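Local coordinates for protein beta-galactosidase (Streptococcus pneumoniae, PDB 4CU9) that belongs to a glycoside hydrolase acting on beta-galactosides, of which this fragment is a carbohydrate-binding module that probably recognises galactose-containing glycans, at residues G91-S96 with A169-V174; K97-R102 with R162-R167. One frame throughout, in Å; residues are numbered along the deposited sequence.

Contact 1: G91-S96 with A169-V174; sequences GTDAPS and ADKSGV
Pro95 and Val174 meet at the tightly packed end of this contact, where two short, weakly bonded strand segments pair briefly in parallel register, although their overall directions diverge by 61°. The pyrrolidine ring lies slantwise over the valine, with Pro95 CD 4.0 Å from Val174 CG1. Val174 holds CG1 trans to its own backbone N (chi1 180°), which brings that methyl to the proline CD and also to the Asp93 carbonyl. Between the same strands, Val174 CA lies 3.2 Å from Asp93 O in a CA-H...O contact. Met165 touches both Pro95 and Val174, and Phe86 of strand 73-86 packs on Pro95.

These two residues are buried, whereas Gly91, Asp93, Lys171 and Ser172, toward the other end, are partly exposed, and there polar links take over. Ser172 N bonds to Gly91 O at 2.8 Å, whereas the next link, from Asp93 N to Gly173 O, is weak at 3.3 Å. Lys171 doubles back over this edge. A bend at chi2 (-79°) lays its methylenes against Asp93 CB and carries NZ to Thr92 O, 3.2 Å away and above the carbonyl plane rather than on a lone pair. The Asp93 carboxylate turns elsewhere: OD1 accepts the amide of Ala94, and OD2 pairs with Lys168. Thr92 likewise sends its hydroxyl to Asp89. A water lies within hydrogen-bonding distance of Ala94 O and, at 2.9 Å, of Gly173 O. Segment 92-93 is thus a short edge strand added in parallel to strand 173-182 of the mixed sheet in a galactose-binding-like domain, a beta-sandwich fold common among carbohydrate-binding modules.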
# COMPACT_ATOMS: atom_id res chain seq x y z
N GLY A 91 -18.74 -0.19 0.81
CA GLY A 91 -17.99 -1.42 0.74
C GLY A 91 -16.61 -1.38 1.40
O GLY A 91 -16.02 -2.45 1.70
N THR A 92 -16.09 -0.17 1.61
CA THR A 92 -14.69 -0.00 1.98
C THR A 92 -14.48 0.95 3.14
O THR A 92 -15.40 1.73 3.49
CB THR A 92 -13.84 0.46 0.79
OG1 THR A 92 -14.26 1.76 0.35
CG2 THR A 92 -13.91 -0.56 -0.36
N ASP A 93 -13.28 0.89 3.73
CA ASP A 93 -12.92 1.74 4.83
C ASP A 93 -11.42 1.71 5.05
O ASP A 93 -10.69 0.92 4.40
CB ASP A 93 -13.64 1.29 6.11
CG ASP A 93 -13.76 2.40 7.20
OD1 ASP A 93 -13.19 3.50 7.09
OD2 ASP A 93 -14.47 2.15 8.16
N ALA A 94 -10.98 2.55 5.99
CA ALA A 94 -9.70 2.39 6.65
C ALA A 94 -9.66 0.97 7.26
O ALA A 94 -10.70 0.36 7.49
CB ALA A 94 -9.51 3.43 7.76
N PRO A 95 -8.45 0.44 7.52
CA PRO A 95 -8.35 -0.90 8.04
C PRO A 95 -8.51 -0.92 9.56
O PRO A 95 -8.39 0.13 10.22
CB PRO A 95 -6.92 -1.31 7.68
CG PRO A 95 -6.15 0.00 7.64
CD PRO A 95 -7.14 1.00 7.14
N SER A 96 -8.78 -2.11 10.10
CA SER A 96 -8.89 -2.34 11.55
C SER A 96 -7.53 -2.52 12.15
O SER A 96 -7.32 -2.24 13.31
CB SER A 96 -9.74 -3.60 11.81
OG SER A 96 -9.33 -4.69 10.98
N ALA A 169 -14.28 -6.03 9.84
CA ALA A 169 -15.20 -7.18 9.73
C ALA A 169 -16.52 -6.81 9.04
O ALA A 169 -17.10 -7.65 8.36
CB ALA A 169 -15.45 -7.80 11.09
N ASP A 170 -16.98 -5.58 9.17
CA ASP A 170 -18.22 -5.17 8.53
C ASP A 170 -17.99 -4.46 7.17
O ASP A 170 -18.87 -3.77 6.66
CB ASP A 170 -19.07 -4.31 9.50
CG ASP A 170 -18.28 -3.18 10.21
OD1 ASP A 170 -17.09 -2.94 9.91
OD2 ASP A 170 -18.90 -2.50 11.09
N LYS A 171 -16.80 -4.65 6.57
CA LYS A 171 -16.47 -4.09 5.28
C LYS A 171 -15.92 -5.17 4.33
O LYS A 171 -15.47 -6.22 4.78
CB LYS A 171 -15.43 -2.98 5.48
CG LYS A 171 -15.94 -1.80 6.30
CD LYS A 171 -16.79 -0.91 5.42
CE LYS A 171 -17.49 0.18 6.21
NZ LYS A 171 -18.05 1.15 5.22
N SER A 172 -15.90 -4.86 3.04
CA SER A 172 -15.45 -5.80 2.01
C SER A 172 -14.07 -5.47 1.44
O SER A 172 -13.59 -6.12 0.50
CB SER A 172 -16.47 -5.86 0.88
OG SER A 172 -17.66 -6.50 1.30
N GLY A 173 -13.43 -4.43 2.00
CA GLY A 173 -12.09 -4.10 1.59
C GLY A 173 -11.56 -2.86 2.28
O GLY A 173 -12.24 -2.22 3.11
N VAL A 174 -10.32 -2.57 1.95
CA VAL A 174 -9.65 -1.33 2.38
C VAL A 174 -9.62 -0.39 1.20
O VAL A 174 -9.49 -0.82 0.03
CB VAL A 174 -8.21 -1.62 2.90
CG1 VAL A 174 -7.47 -0.34 3.36
CG2 VAL A 174 -8.25 -2.64 4.02
O HOH W 1 -11.90 -1.91 6.02

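Contact 2: K97-R102 with R162-R167; sequences KLVLER and RWRMER. With EDO (1,2-ethanediol), chain D.
Glu101 OE1 is gripped by two nitrogens of Arg162, NE at 2.7 Å and NH2 at 2.8 Å, in a side-on salt bridge on one face of an antiparallel strand pair within the beta-sandwich. The carboxylate and this guanidinium are nearly coplanar, 10° apart, and NH2 uses the syn lone pair of OE1. Glu101 OE2 turns to Arg164 NE at 2.9 Å, approached from above the carboxylate plane, and a water also links OE2 to Arg164 NH2. With both oxygens engaged by arginines, the glutamate is probably held as a carboxylate. Arg164 reaches it through a bend at chi3 (62°), with Val99 over one face of its guanidinium. Trp132 adds a cation-pi contact to Arg162, whose NH1 and NH2 also bond a 1,2-ethanediol, probably from the crystallisation liquor, with NH2 2.8 Å from its O2.

On the other face, Leu98, Leu100, Trp163 and Met165 build the apolar layer. Leu98 CD1 wedges between indole and thioether chain, 3.3 Å from Trp163 CE3 and 3.6 Å from Met165 CG. Phe181 and Tyr137 pack against the same indole; Leu84 packs on Leu98 and Trp163, and Phe86 on Leu98 and Met165. Backbone hydrogen bonds tie 97-101 to 162-166. Leu100 completes the layer through a CH-pi contact, its CD1 lying 3.8 Å from the centroid of the Trp163 six-membered ring and 18° off the ring normal.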
# COMPACT_ATOMS: atom_id res chain seq x y z
N LYS A 97 -6.58 -3.00 11.35
CA LYS A 97 -5.20 -3.27 11.79
C LYS A 97 -4.26 -2.84 10.67
O LYS A 97 -4.61 -2.99 9.49
CB LYS A 97 -5.01 -4.74 12.03
CG LYS A 97 -3.66 -5.14 12.55
CD LYS A 97 -3.41 -6.64 12.35
CE LYS A 97 -1.94 -6.98 12.54
NZ LYS A 97 -1.47 -6.35 13.84
N LEU A 98 -3.09 -2.33 11.04
CA LEU A 98 -2.16 -1.62 10.14
C LEU A 98 -0.76 -1.95 10.64
O LEU A 98 -0.41 -1.61 11.79
CB LEU A 98 -2.46 -0.08 10.27
CG LEU A 98 -1.73 0.95 9.44
CD1 LEU A 98 -2.03 0.83 7.95
CD2 LEU A 98 -2.05 2.37 9.87
N VAL A 99 0.04 -2.67 9.85
CA VAL A 99 1.44 -2.96 10.18
C VAL A 99 2.33 -2.36 9.11
O VAL A 99 2.09 -2.58 7.87
CB VAL A 99 1.73 -4.48 10.23
CG1 VAL A 99 3.19 -4.75 10.50
CG2 VAL A 99 0.82 -5.15 11.26
N LEU A 100 3.33 -1.60 9.52
CA LEU A 100 4.33 -1.06 8.58
C LEU A 100 5.44 -2.08 8.40
O LEU A 100 6.01 -2.56 9.36
CB LEU A 100 4.93 0.25 9.10
CG LEU A 100 6.01 0.94 8.25
CD1 LEU A 100 5.47 1.36 6.89
CD2 LEU A 100 6.54 2.17 8.97
N GLU A 101 5.83 -2.32 7.16
CA GLU A 101 6.91 -3.22 6.86
C GLU A 101 7.86 -2.71 5.81
O GLU A 101 7.49 -2.02 4.85
CB GLU A 101 6.37 -4.59 6.41
CG GLU A 101 5.54 -5.28 7.46
CD GLU A 101 4.92 -6.59 7.01
OE1 GLU A 101 4.52 -6.70 5.83
OE2 GLU A 101 4.84 -7.52 7.87
N ARG A 102 9.12 -3.10 5.98
CA ARG A 102 10.16 -2.78 5.01
C ARG A 102 10.60 -4.05 4.31
O ARG A 102 10.65 -5.12 4.91
CB ARG A 102 11.35 -2.09 5.70
CG ARG A 102 12.07 -2.94 6.72
CD ARG A 102 13.16 -2.13 7.43
NE ARG A 102 13.80 -2.85 8.53
CZ ARG A 102 14.90 -3.59 8.42
NH1 ARG A 102 15.50 -3.74 7.26
NH2 ARG A 102 15.41 -4.18 9.49
N ARG A 162 5.77 -1.19 2.65
CA ARG A 162 4.36 -1.47 2.54
C ARG A 162 3.65 -1.36 3.88
O ARG A 162 4.26 -1.37 4.97
CB ARG A 162 4.09 -2.85 1.92
CG ARG A 162 4.29 -4.02 2.86
CD ARG A 162 4.08 -5.33 2.17
NE ARG A 162 4.05 -6.40 3.14
CZ ARG A 162 3.73 -7.65 2.86
NH1 ARG A 162 3.42 -8.00 1.61
NH2 ARG A 162 3.75 -8.55 3.84
N TRP A 163 2.33 -1.30 3.77
CA TRP A 163 1.45 -1.43 4.92
C TRP A 163 0.69 -2.73 4.72
O TRP A 163 0.01 -2.94 3.66
CB TRP A 163 0.48 -0.25 5.01
CG TRP A 163 1.12 1.03 5.38
CD1 TRP A 163 1.58 1.95 4.54
CD2 TRP A 163 1.43 1.47 6.69
NE1 TRP A 163 2.14 2.99 5.23
CE2 TRP A 163 2.07 2.71 6.57
CE3 TRP A 163 1.24 0.94 7.96
CZ2 TRP A 163 2.47 3.46 7.68
CZ3 TRP A 163 1.65 1.70 9.08
CH2 TRP A 163 2.25 2.94 8.90
N ARG A 164 0.83 -3.62 5.69
CA ARG A 164 0.10 -4.89 5.73
C ARG A 164 -1.13 -4.66 6.60
O ARG A 164 -1.03 -4.39 7.80
CB ARG A 164 0.96 -6.03 6.23
CG ARG A 164 0.22 -7.39 6.34
CD ARG A 164 1.22 -8.52 6.48
NE ARG A 164 2.04 -8.42 7.68
CZ ARG A 164 1.62 -8.68 8.91
NH1 ARG A 164 0.38 -9.10 9.17
NH2 ARG A 164 2.46 -8.54 9.92
N MET A 165 -2.29 -4.69 5.97
CA MET A 165 -3.52 -4.21 6.60
C MET A 165 -4.59 -5.31 6.67
O MET A 165 -4.54 -6.32 5.97
CB MET A 165 -4.05 -3.04 5.80
CG MET A 165 -3.11 -1.83 5.73
SD MET A 165 -3.64 -0.53 4.55
CE MET A 165 -3.27 -1.26 2.98
N GLU A 166 -5.54 -5.11 7.57
CA GLU A 166 -6.72 -5.96 7.66
C GLU A 166 -7.93 -5.10 7.51
O GLU A 166 -8.07 -4.06 8.20
CB GLU A 166 -6.77 -6.70 8.98
CG GLU A 166 -5.64 -7.73 9.10
CD GLU A 166 -5.75 -8.60 10.35
OE1 GLU A 166 -6.79 -8.58 11.04
OE2 GLU A 166 -4.77 -9.33 10.64
N ARG A 167 -8.79 -5.50 6.60
CA ARG A 167 -10.10 -4.87 6.51
C ARG A 167 -10.91 -5.03 7.78
O ARG A 167 -10.73 -6.00 8.55
CB ARG A 167 -10.90 -5.39 5.32
CG ARG A 167 -11.35 -6.85 5.45
CD ARG A 167 -12.25 -7.25 4.27
NE ARG A 167 -12.50 -8.70 4.31
CZ ARG A 167 -13.33 -9.28 5.17
NH1 ARG A 167 -14.03 -8.54 6.05
NH2 ARG A 167 -13.47 -10.60 5.16
C1 EDO D . 1.82 -11.38 1.04
O1 EDO D . 1.45 -10.02 0.72
C2 EDO D . 3.16 -11.54 1.77
O2 EDO D . 3.01 -11.19 3.15
O HOH W 2 5.09 -8.12 10.41

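How the contacts relate
The two contacts illustrate how a sandwich domain can join two kinds of strand pairing. Segment 91-96 leads directly into 97-102, and only Lys168 separates 162-167 from 169-174. The chain thus leaves the antiparallel pair of contact 2 at both of its adjoining ends, and its two arms meet again in the short parallel pair of contact 1, centres about 14 Å apart. At the junction Ser96 N lies 2.8 Å from Glu166 O, a probable hydrogen bond, and Pro95 CB packs 3.0 Å from the same oxygen. The 1,2-ethanediol belongs to contact 2, at its Arg162 end. The bound calcium is remote from both, about 13 Å from the side chains of Val174 and Trp163.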